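Local coordinates for putative ABC transporter, periplasmic binding protein, amino acid (Neisseria gonorrhoeae, PDB 2YJP) that binds L-cysteine outside the cytoplasmic membrane and probably delivers it to an ABC transporter, as the solute receptor of the system, at residues Phe198-Lys202 / Asp203-Val207; Leu209-Asp212 / Asn213-Trp217; Val102-Ala106 / Ala107-Glu111; Lys273-Leu276 / Pro277-Glu281. The protein carries 1 engineered substitution. All blocks are in the same frame, centred on the assembly; numbering follows the deposited sequence.

Contact 1. Residues Phe198-Lys202 / Asp203-Val207; sequences FDALK and DGRGV. With ZN (zinc ion), chain H; EDO (1,2-ethanediol), chain K.
The turn in which A200 and L201 meet G204 and R205 is a Schellman motif, a local contact that closes the surface end of helix 194-202 before strand 208-212. R205 N bonds to A200 O at 2.8 Å, nearly in line with the carbonyl, and inside this loop G204 N reaches L201 O at 2.9 Å from above the carbonyl plane. G204 carries the positive phi (75°) that takes the chain out of the helix. At the positions where the motif usually has a hydrophobic pair, the methyl of A200 meets the aliphatic base of R205, CB to CB 3.8 Å; A200 also rests on F191 and L168 of two strands. CD1 of L201 comes against G206 O at 3.9 Å. One residue earlier along the helix, D203 N makes the last regular i+4 bond, to D199 O, 2.9 Å. With CG of D203 anti to its carbonyl carbon (chi1 -68°), the carboxylate swings back beside that same D199 carbonyl and binds zinc through OD2 at 2.5 Å. D199 OD1 instead has a long salt bridge to K202 NZ, 3.7 Å. Both aspartates are known zinc ligands of this protein, but here D203 binds the ion and D199 does not coordinate it. Two acidic groups one turn apart at a helix C terminus would give a negative patch that a metal cation could offset.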
loop_
_atom_site.group_PDB
_atom_site.type_symbol
_atom_site.label_atom_id
_atom_site.label_comp_id
_atom_site.label_asym_id
_atom_site.label_seq_id
_atom_site.Cartn_x
_atom_site.Cartn_y
_atom_site.Cartn_z
ATOM N N PHE A 198 11.568 -6.422 6.827
ATOM C CA PHE A 198 11.534 -6.164 8.236
ATOM C C PHE A 198 12.359 -7.224 9.020
ATOM O O PHE A 198 13.005 -6.872 9.990
ATOM C CB PHE A 198 10.114 -6.084 8.734
ATOM C CG PHE A 198 9.417 -4.856 8.333
ATOM C CD1 PHE A 198 9.533 -3.672 9.098
ATOM C CD2 PHE A 198 8.621 -4.833 7.179
ATOM C CE1 PHE A 198 8.881 -2.519 8.733
ATOM C CE2 PHE A 198 7.939 -3.651 6.818
ATOM C CZ PHE A 198 8.045 -2.506 7.605
ATOM N N ASP A 199 12.329 -8.491 8.590
ATOM C CA ASP A 199 13.220 -9.495 9.151
ATOM C C ASP A 199 14.679 -9.050 8.987
ATOM O O ASP A 199 15.476 -9.247 9.879
ATOM C CB ASP A 199 13.060 -10.913 8.539
ATOM C CG ASP A 199 11.776 -11.649 8.997
ATOM O OD1 ASP A 199 11.174 -11.287 10.056
ATOM O OD2 ASP A 199 11.358 -12.628 8.294
ATOM N N ALA A 200 15.054 -8.476 7.857
ATOM C CA ALA A 200 16.455 -8.107 7.738
ATOM C C ALA A 200 16.800 -6.996 8.724
ATOM O O ALA A 200 17.958 -6.844 9.125
ATOM C CB ALA A 200 16.782 -7.687 6.330
ATOM N N LEU A 201 15.791 -6.231 9.134
ATOM C CA LEU A 201 16.045 -5.115 10.039
ATOM C C LEU A 201 16.224 -5.671 11.439
ATOM O O LEU A 201 17.224 -5.347 12.142
ATOM C CB LEU A 201 14.948 -4.041 9.938
ATOM C CG LEU A 201 15.093 -2.917 10.982
ATOM C CD1 LEU A 201 16.216 -1.963 10.607
ATOM C CD2 LEU A 201 13.770 -2.211 11.181
ATOM N N LYS A 202 15.321 -6.596 11.804
ATOM C CA LYS A 202 15.471 -7.365 13.057
ATOM C C LYS A 202 16.835 -8.055 13.149
ATOM O O LYS A 202 17.411 -8.136 14.244
ATOM C CB LYS A 202 14.329 -8.399 13.237
ATOM C CG LYS A 202 12.992 -7.810 13.770
ATOM C CD LYS A 202 11.766 -8.549 13.282
ATOM C CE LYS A 202 11.683 -9.918 13.821
ATOM N NZ LYS A 202 10.364 -10.591 13.573
ATOM N N ASP A 203 17.331 -8.598 12.019
ATOM C CA ASP A 203 18.618 -9.292 12.000
ATOM C C ASP A 203 19.839 -8.335 11.934
ATOM O O ASP A 203 20.971 -8.792 11.894
ATOM C CB ASP A 203 18.672 -10.249 10.828
ATOM C CG ASP A 203 17.696 -11.450 10.981
ATOM O OD1 ASP A 203 17.215 -11.769 12.094
ATOM O OD2 ASP A 203 17.387 -12.099 9.938
ATOM N N GLY A 204 19.627 -7.022 11.872
ATOM C CA GLY A 204 20.747 -6.092 11.777
ATOM C C GLY A 204 21.416 -6.027 10.405
ATOM O O GLY A 204 22.565 -5.642 10.297
ATOM N N ARG A 205 20.690 -6.363 9.332
ATOM C CA ARG A 205 21.265 -6.292 8.006
ATOM C C ARG A 205 21.439 -4.837 7.539
ATOM O O ARG A 205 22.240 -4.552 6.650
ATOM C CB ARG A 205 20.433 -7.134 7.033
ATOM C CG ARG A 205 20.619 -8.692 7.142
ATOM C CD ARG A 205 21.812 -9.154 6.308
ATOM N NE ARG A 205 21.471 -9.621 4.951
ATOM C CZ ARG A 205 22.217 -9.375 3.857
ATOM N NH1 ARG A 205 23.330 -8.638 3.940
ATOM N NH2 ARG A 205 21.840 -9.855 2.665
ATOM N N GLY A 206 20.712 -3.914 8.163
ATOM C CA GLY A 206 20.834 -2.474 7.932
ATOM C C GLY A 206 20.547 -1.741 9.231
ATOM O O GLY A 206 20.043 -2.346 10.177
ATOM N N VAL A 207 20.874 -0.455 9.279
ATOM C CA VAL A 207 20.742 0.365 10.486
ATOM C C VAL A 207 19.351 0.967 10.595
ATOM O O VAL A 207 19.019 1.452 11.670
ATOM C CB VAL A 207 21.764 1.529 10.525
ATOM C CG1 VAL A 207 23.161 0.976 10.456
ATOM C CG2 VAL A 207 21.550 2.477 9.381
HETATM ZN ZN ZN H . 15.668 -13.850 10.510
HETATM C C1 EDO K . 16.105 -8.251 17.725
HETATM O O1 EDO K . 16.337 -7.172 16.767
HETATM C C2 EDO K . 15.937 -7.642 19.121
HETATM O O2 EDO K . 15.407 -6.296 19.107
#

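Contact 2. Residues Leu209-Asp212 / Asn213-Trp217; sequences LAHD and NALLW. With CYS (cysteine), chain D.
A chi1 of 176° holds CG of L215 trans to the main-chain nitrogen, and with chi2 near 60° for CD1 the other branch, CD2, extends over the imidazole of H211. This CH-pi contact, 3.4 Å from L215 CD2 to the H211 ring centroid, sits at the strand-to-helix junction between 208-212 and 213-222, on the cysteine pocket of a family 3 solute-binding protein. The ring is held at both nitrogens: H211 ND1 accepts D212 N at 2.9 Å within the ring plane, and NE2 is hydrogen-bonded to N194 OD1. ND1 as acceptor suggests that NE2 carries the proton. D212 holds the N-cap position without a side-chain capping bond; its O accepts the first i+4 helical bond, from L216 N, at 3.1 Å in the carbonyl plane. The carboxylate is given to the pocket instead, where D212 OD2 accepts the amino N of the bound cysteine at 2.7 Å and also pairs with K65. L216 closes the apolar side, its CD2 lying 3.6 Å from H211 CB and 3.9 Å from L209 CD2, and F198 packs on L209, L215 and L216. The cysteine comes to the edge of the histidine, its CB 3.7 Å from H211 CE1 and its SG in the ring plane.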
loop_
_atom_site.group_PDB
_atom_site.type_symbol
_atom_site.label_atom_id
_atom_site.label_comp_id
_atom_site.label_asym_id
_atom_site.label_seq_id
_atom_site.Cartn_x
_atom_site.Cartn_y
_atom_site.Cartn_z
ATOM N N LEU A 209 15.179 1.262 8.128
ATOM C CA LEU A 209 14.345 0.804 7.059
ATOM C C LEU A 209 13.352 1.909 6.720
ATOM O O LEU A 209 12.711 2.473 7.604
ATOM C CB LEU A 209 13.632 -0.471 7.494
ATOM C CG LEU A 209 12.671 -1.161 6.541
ATOM C CD1 LEU A 209 12.296 -2.574 7.021
ATOM C CD2 LEU A 209 11.372 -0.296 6.300
ATOM N N ALA A 210 13.242 2.233 5.449
ATOM C CA ALA A 210 12.344 3.280 5.008
ATOM C C ALA A 210 11.129 2.692 4.281
ATOM O O ALA A 210 11.272 1.727 3.514
ATOM C CB ALA A 210 13.090 4.238 4.102
ATOM N N HIS A 211 9.964 3.296 4.514
ATOM C CA HIS A 211 8.673 2.819 3.952
ATOM C C HIS A 211 7.584 3.861 4.249
ATOM O O HIS A 211 7.869 4.908 4.860
ATOM C CB HIS A 211 8.252 1.486 4.642
ATOM C CG HIS A 211 7.612 0.498 3.718
ATOM N ND1 HIS A 211 6.602 0.841 2.843
ATOM C CD2 HIS A 211 7.832 -0.825 3.538
ATOM C CE1 HIS A 211 6.227 -0.226 2.164
ATOM N NE2 HIS A 211 6.956 -1.252 2.569
ATOM N N ASP A 212 6.337 3.550 3.860
ATOM C CA ASP A 212 5.170 4.367 4.173
ATOM C C ASP A 212 5.164 4.549 5.683
ATOM O O ASP A 212 5.281 3.570 6.411
ATOM C CB ASP A 212 3.842 3.653 3.713
ATOM C CG ASP A 212 3.629 3.702 2.198
ATOM O OD1 ASP A 212 4.447 4.369 1.512
ATOM O OD2 ASP A 212 2.625 3.068 1.658
ATOM N N ASN A 213 4.978 5.765 6.184
ATOM C CA ASN A 213 5.036 5.932 7.655
ATOM C C ASN A 213 3.937 5.188 8.418
ATOM O O ASN A 213 4.194 4.641 9.513
ATOM C CB ASN A 213 5.154 7.402 8.120
ATOM C CG ASN A 213 4.004 8.325 7.606
ATOM O OD1 ASN A 213 2.911 7.881 7.190
ATOM N ND2 ASN A 213 4.268 9.645 7.675
ATOM N N ALA A 214 2.739 5.159 7.841
ATOM C CA ALA A 214 1.638 4.445 8.434
ATOM C C ALA A 214 1.990 2.963 8.606
ATOM O O ALA A 214 1.657 2.366 9.593
ATOM C CB ALA A 214 0.351 4.602 7.531
ATOM N N LEU A 215 2.619 2.350 7.623
ATOM C CA LEU A 215 3.077 0.998 7.825
ATOM C C LEU A 215 4.049 0.969 9.015
ATOM O O LEU A 215 3.938 0.121 9.898
ATOM C CB LEU A 215 3.777 0.448 6.565
ATOM C CG LEU A 215 4.378 -0.945 6.734
ATOM C CD1 LEU A 215 3.278 -1.980 7.111
ATOM C CD2 LEU A 215 5.088 -1.347 5.461
ATOM N N LEU A 216 5.013 1.889 9.022
ATOM C CA LEU A 216 6.073 1.849 10.055
ATOM C C LEU A 216 5.519 2.067 11.468
ATOM O O LEU A 216 5.958 1.418 12.418
ATOM C CB LEU A 216 7.142 2.898 9.761
ATOM C CG LEU A 216 7.937 2.803 8.449
ATOM C CD1 LEU A 216 9.092 3.847 8.495
ATOM C CD2 LEU A 216 8.470 1.395 8.216
ATOM N N TRP A 217 4.528 2.963 11.608
ATOM C CA TRP A 217 3.868 3.114 12.895
ATOM C C TRP A 217 3.193 1.782 13.326
ATOM O O TRP A 217 3.246 1.423 14.497
ATOM C CB TRP A 217 2.845 4.251 12.895
ATOM C CG TRP A 217 3.454 5.649 12.595
ATOM C CD1 TRP A 217 4.673 6.148 13.026
ATOM C CD2 TRP A 217 2.820 6.731 11.882
ATOM N NE1 TRP A 217 4.841 7.446 12.595
ATOM C CE2 TRP A 217 3.740 7.828 11.874
ATOM C CE3 TRP A 217 1.608 6.865 11.217
ATOM C CZ2 TRP A 217 3.451 9.071 11.234
ATOM C CZ3 TRP A 217 1.321 8.109 10.570
ATOM C CH2 TRP A 217 2.244 9.186 10.588
HETATM N N CYS D . 2.312 2.748 -1.017
HETATM C CA CYS D . 3.751 2.625 -1.346
HETATM C C CYS D . 3.918 2.320 -2.836
HETATM O O CYS D . 2.891 2.275 -3.579
HETATM C CB CYS D . 4.423 1.515 -0.549
HETATM S SG CYS D . 3.665 -0.109 -0.731
HETATM O OXT CYS D . 5.057 2.143 -3.278
#

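Contact 3. Residues Val102-Ala106 / Ala107-Glu111; sequences VLTEA and ANRVE. With ZN (zinc ion), chain G; CYS (cysteine), chain D.
A106 O accepts R109 NE at 3.0 Å on a lone pair in the carbonyl plane, though the oxygen lies 29° out of the guanidinium plane; a weak bond from R109 N reaches the same oxygen. Both belong to the turn joining strand 99-103 to helix 109-114, where a family 3 solute-binding protein grips the carboxylate of its amino acid. R109 NH2 gives a straight bond to OXT of the bound cysteine at 3.0 Å, with OXT in the guanidinium plane, while R109 NH1 makes a weak one to the cysteine O, also 3.0 Å. NH1 is further hydrogen-bonded to A123 O, so bonds at both ends fix the rotation of the group, and R131 also hydrogen-bonds to the ligand.

On the outer side E105 chelates a zinc ion through OE2 at 2.1 Å and OE1 at 2.5 Å, with D192 as a second protein ligand. N108 lies alongside E105 and points the same way, its amide plane 11° from the carboxylate. A water stitches the pair together, accepting from E105 N and, at 2.7 Å, from N108 ND2. The turn itself is closed by N108 N on E105 O, 3.0 Å, the donor standing above the carbonyl plane. Farther in, the guanidinium passes over CA of A106, whose methyl also touches R109 NH2. T104 shares out its two branches: at chi1 -51° OG1 turns back to V102 O, whereas CG2, trans to the nitrogen, rests 3.7 Å from R109 CG.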
loop_
_atom_site.group_PDB
_atom_site.type_symbol
_atom_site.label_atom_id
_atom_site.label_comp_id
_atom_site.label_asym_id
_atom_site.label_seq_id
_atom_site.Cartn_x
_atom_site.Cartn_y
_atom_site.Cartn_z
ATOM N N VAL A 102 -5.132 -11.724 -5.590
ATOM C CA VAL A 102 -3.897 -12.197 -6.133
ATOM C C VAL A 102 -2.818 -11.453 -5.341
ATOM O O VAL A 102 -2.778 -10.214 -5.318
ATOM C CB VAL A 102 -3.811 -11.872 -7.666
ATOM C CG1 VAL A 102 -2.398 -12.162 -8.219
ATOM C CG2 VAL A 102 -4.891 -12.629 -8.455
ATOM N N LEU A 103 -1.969 -12.194 -4.653
ATOM C CA LEU A 103 -0.955 -11.575 -3.835
ATOM C C LEU A 103 0.115 -11.001 -4.733
ATOM O O LEU A 103 0.660 -11.689 -5.625
ATOM C CB LEU A 103 -0.358 -12.565 -2.816
ATOM C CG LEU A 103 -1.332 -13.169 -1.801
ATOM C CD1 LEU A 103 -0.570 -14.040 -0.728
ATOM C CD2 LEU A 103 -2.257 -12.167 -1.140
ATOM N N THR A 104 0.417 -9.735 -4.515
ATOM C CA THR A 104 1.309 -9.039 -5.411
ATOM C C THR A 104 2.471 -8.421 -4.648
ATOM O O THR A 104 2.199 -7.629 -3.767
ATOM C CB THR A 104 0.520 -7.876 -6.103
ATOM O OG1 THR A 104 -0.687 -8.389 -6.670
ATOM C CG2 THR A 104 1.308 -7.279 -7.252
ATOM N N GLU A 105 3.730 -8.743 -4.971
ATOM C CA GLU A 105 4.897 -7.892 -4.533
ATOM C C GLU A 105 4.793 -6.424 -4.993
ATOM O O GLU A 105 4.193 -6.127 -6.059
ATOM C CB GLU A 105 6.211 -8.422 -5.084
ATOM C CG GLU A 105 6.441 -9.914 -4.756
ATOM C CD GLU A 105 7.775 -10.474 -5.243
ATOM O OE1 GLU A 105 8.418 -9.867 -6.119
ATOM O OE2 GLU A 105 8.204 -11.541 -4.732
ATOM N N ALA A 106 5.419 -5.509 -4.245
ATOM C CA ALA A 106 5.405 -4.080 -4.639
ATOM C C ALA A 106 5.881 -3.924 -6.058
ATOM O O ALA A 106 5.214 -3.236 -6.827
ATOM C CB ALA A 106 6.252 -3.201 -3.707
ATOM N N ALA A 107 7.000 -4.574 -6.397
ATOM C CA ALA A 107 7.598 -4.446 -7.723
ATOM C C ALA A 107 6.767 -5.031 -8.882
ATOM O O ALA A 107 7.085 -4.775 -10.017
ATOM C CB ALA A 107 9.028 -5.050 -7.750
ATOM N N ASN A 108 5.716 -5.795 -8.599
ATOM C CA ASN A 108 4.986 -6.504 -9.673
ATOM C C ASN A 108 3.669 -5.846 -10.004
ATOM O O ASN A 108 2.970 -6.283 -10.944
ATOM C CB ASN A 108 4.667 -7.960 -9.269
ATOM C CG ASN A 108 5.876 -8.873 -9.391
ATOM O OD1 ASN A 108 6.858 -8.513 -10.011
ATOM N ND2 ASN A 108 5.816 -10.029 -8.765
ATOM N N ARG A 109 3.319 -4.816 -9.225
ATOM C CA ARG A 109 1.998 -4.207 -9.347
ATOM C C ARG A 109 1.702 -3.710 -10.758
ATOM O O ARG A 109 0.651 -4.013 -11.268
ATOM C CB ARG A 109 1.773 -3.099 -8.335
ATOM C CG ARG A 109 1.638 -3.634 -6.901
ATOM C CD ARG A 109 1.553 -2.472 -5.918
ATOM N NE ARG A 109 2.831 -1.771 -5.873
ATOM C CZ ARG A 109 3.138 -0.901 -4.933
ATOM N NH1 ARG A 109 2.242 -0.646 -4.010
ATOM N NH2 ARG A 109 4.317 -0.310 -4.923
ATOM N N VAL A 110 2.640 -2.977 -11.362
ATOM C CA VAL A 110 2.494 -2.461 -12.689
ATOM C C VAL A 110 2.389 -3.622 -13.703
ATOM O O VAL A 110 1.423 -3.672 -14.459
ATOM C CB VAL A 110 3.673 -1.496 -13.066
ATOM C CG1 VAL A 110 3.702 -1.218 -14.589
ATOM C CG2 VAL A 110 3.579 -0.194 -12.267
ATOM N N GLU A 111 3.358 -4.540 -13.697
ATOM C CA GLU A 111 3.336 -5.695 -14.586
ATOM C C GLU A 111 2.034 -6.550 -14.544
ATOM O O GLU A 111 1.585 -7.050 -15.545
ATOM C CB GLU A 111 4.579 -6.586 -14.327
ATOM C CG GLU A 111 4.607 -7.874 -15.178
ATOM C CD GLU A 111 4.535 -7.600 -16.701
ATOM O OE1 GLU A 111 5.221 -6.703 -17.223
ATOM O OE2 GLU A 111 3.795 -8.280 -17.425
HETATM ZN ZN ZN G . 10.044 -11.700 -5.681
HETATM N N CYS D . 2.312 2.748 -1.017
HETATM C CA CYS D . 3.751 2.625 -1.346
HETATM C C CYS D . 3.918 2.320 -2.836
HETATM O O CYS D . 2.891 2.275 -3.579
HETATM C CB CYS D . 4.423 1.515 -0.549
HETATM S SG CYS D . 3.665 -0.109 -0.731
HETATM O OXT CYS D . 5.057 2.143 -3.278
HETATM O O HOH W 1 3.876 -10.912 -7.101
#

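Contact 4. Residues Lys273-Leu276 / Pro277-Glu281; sequences KTLL and PVYGE
The carbonyl oxygen of L275 is gripped by two backbone donors of the turn that follows. Y279 N comes in almost straight at 3.0 Å from L275 O, in line with the carbonyl, whereas V278 N lies 2.9 Å from L275 O and 56° above the carbonyl plane, a mixture of alpha-helical and 3-10 spacing in one short helix. L275 O also approaches Y279 CD2 at 3.3 Å. L276 O continues the pattern by accepting G280 N at 2.8 Å.

P277 lies within this turn and, having no N-H, cannot give the helical bond to K273 O; its CG instead packs against that oxygen at 3.6 Å. Helix 266-274 ends here and helix 276-279 takes over. CG of Y279 is anti to its carbonyl carbon (chi1 -50°), which brings the ring back along L275, Y279 CE2 standing 4.2 Å from L275 CD2, while V278 CG1 lies over the centre of one ring face. CG2 of V278 rests 3.8 Å from T274 O. L276 turns away, but its CD1 still reaches G280 O at 3.8 Å.

The tyrosine hydroxyl is hydrogen-bonded to A214 O, and its ring also packs on W217 and A218 of helix 213-222 and on P67 and F68. At the other end K273 NZ forms a salt bridge with E83. These are two consecutive helices in the C-terminal part of the chain, the second a short one with proline in its first turn and ended by a glycine with positive phi, G280.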
loop_
_atom_site.group_PDB
_atom_site.type_symbol
_atom_site.label_atom_id
_atom_site.label_comp_id
_atom_site.label_asym_id
_atom_site.label_seq_id
_atom_site.Cartn_x
_atom_site.Cartn_y
_atom_site.Cartn_z
ATOM N N LYS A 273 -12.862 -0.405 10.899
ATOM C CA LYS A 273 -12.639 -1.830 11.066
ATOM C C LYS A 273 -11.166 -2.196 11.094
ATOM O O LYS A 273 -10.770 -3.050 11.861
ATOM C CB LYS A 273 -13.359 -2.615 9.983
ATOM C CG LYS A 273 -13.213 -4.117 10.115
ATOM C CD LYS A 273 -13.900 -4.828 8.944
ATOM C CE LYS A 273 -13.786 -6.353 9.058
ATOM N NZ LYS A 273 -14.630 -7.031 8.037
ATOM N N THR A 274 -10.342 -1.561 10.284
ATOM C CA THR A 274 -9.002 -2.107 10.089
ATOM C C THR A 274 -7.860 -1.196 10.556
ATOM O O THR A 274 -6.746 -1.698 10.823
ATOM C CB THR A 274 -8.750 -2.435 8.583
ATOM O OG1 THR A 274 -8.697 -1.213 7.839
ATOM C CG2 THR A 274 -9.823 -3.422 7.991
ATOM N N LEU A 275 -8.114 0.116 10.618
ATOM C CA LEU A 275 -7.056 1.090 10.884
ATOM C C LEU A 275 -7.155 1.689 12.286
ATOM O O LEU A 275 -6.143 1.797 12.967
ATOM C CB LEU A 275 -7.002 2.239 9.822
ATOM C CG LEU A 275 -6.760 1.791 8.360
ATOM C CD1 LEU A 275 -6.683 2.952 7.425
ATOM C CD2 LEU A 275 -5.485 0.953 8.214
ATOM N N LEU A 276 -8.367 2.061 12.691
ATOM C CA LEU A 276 -8.600 2.621 13.986
ATOM C C LEU A 276 -8.096 1.727 15.135
ATOM O O LEU A 276 -7.577 2.272 16.106
ATOM C CB LEU A 276 -10.103 3.000 14.193
ATOM C CG LEU A 276 -10.407 3.500 15.614
ATOM C CD1 LEU A 276 -10.122 4.944 15.794
ATOM C CD2 LEU A 276 -11.794 3.324 16.087
ATOM N N PRO A 277 -8.283 0.376 15.041
ATOM C CA PRO A 277 -7.764 -0.452 16.138
ATOM C C PRO A 277 -6.232 -0.342 16.234
ATOM O O PRO A 277 -5.659 -0.490 17.303
ATOM C CB PRO A 277 -8.233 -1.883 15.775
ATOM C CG PRO A 277 -9.449 -1.668 14.917
ATOM C CD PRO A 277 -9.090 -0.434 14.085
ATOM N N VAL A 278 -5.582 -0.045 15.133
ATOM C CA VAL A 278 -4.140 0.000 15.134
ATOM C C VAL A 278 -3.653 1.352 15.685
ATOM O O VAL A 278 -2.895 1.398 16.674
ATOM C CB VAL A 278 -3.575 -0.276 13.751
ATOM C CG1 VAL A 278 -2.072 0.030 13.713
ATOM C CG2 VAL A 278 -3.898 -1.701 13.339
ATOM N N TYR A 279 -4.104 2.443 15.065
ATOM C CA TYR A 279 -3.578 3.744 15.442
ATOM C C TYR A 279 -4.291 4.403 16.635
ATOM O O TYR A 279 -3.717 5.267 17.262
ATOM C CB TYR A 279 -3.533 4.671 14.226
ATOM C CG TYR A 279 -2.860 4.034 13.048
ATOM C CD1 TYR A 279 -1.465 3.825 13.052
ATOM C CD2 TYR A 279 -3.598 3.626 11.928
ATOM C CE1 TYR A 279 -0.839 3.258 12.003
ATOM C CE2 TYR A 279 -2.961 3.039 10.859
ATOM C CZ TYR A 279 -1.586 2.851 10.903
ATOM O OH TYR A 279 -0.909 2.261 9.859
ATOM N N GLY A 280 -5.529 3.997 16.947
ATOM C CA GLY A 280 -6.340 4.677 17.966
ATOM C C GLY A 280 -6.544 6.153 17.656
ATOM O O GLY A 280 -6.695 6.522 16.495
ATOM N N GLU A 281 -6.474 6.992 18.693
ATOM C CA GLU A 281 -6.577 8.444 18.550
ATOM C C GLU A 281 -5.263 9.107 18.098
ATOM O O GLU A 281 -5.247 10.311 17.823
ATOM C CB GLU A 281 -7.101 9.105 19.839
ATOM C CG GLU A 281 -8.507 8.592 20.290
ATOM C CD GLU A 281 -9.321 9.611 21.120
ATOM O OE1 GLU A 281 -8.855 10.048 22.208
ATOM O OE2 GLU A 281 -10.444 9.978 20.669
#

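From the N terminus the order is contact 3, then 1, 2 and 4; all four are local contacts in series, and none nests in or crosses another. Contact 3 joins strand 99-103 to helix 109-114, contact 1 closes helix 194-202, contact 2 turns strand 208-212 into helix 213-222, and contact 4 joins helix 266-274 to helix 276-279. Contacts 2 and 3, centres about 19 Å apart, do not touch each other but both hold the bound cysteine. Contacts 1 and 2 pack directly through F198 and L201, and contacts 2 and 4 meet through Y279, at A214 and W217. Contacts 3 and 4 lie on opposite sides of the chain's centre.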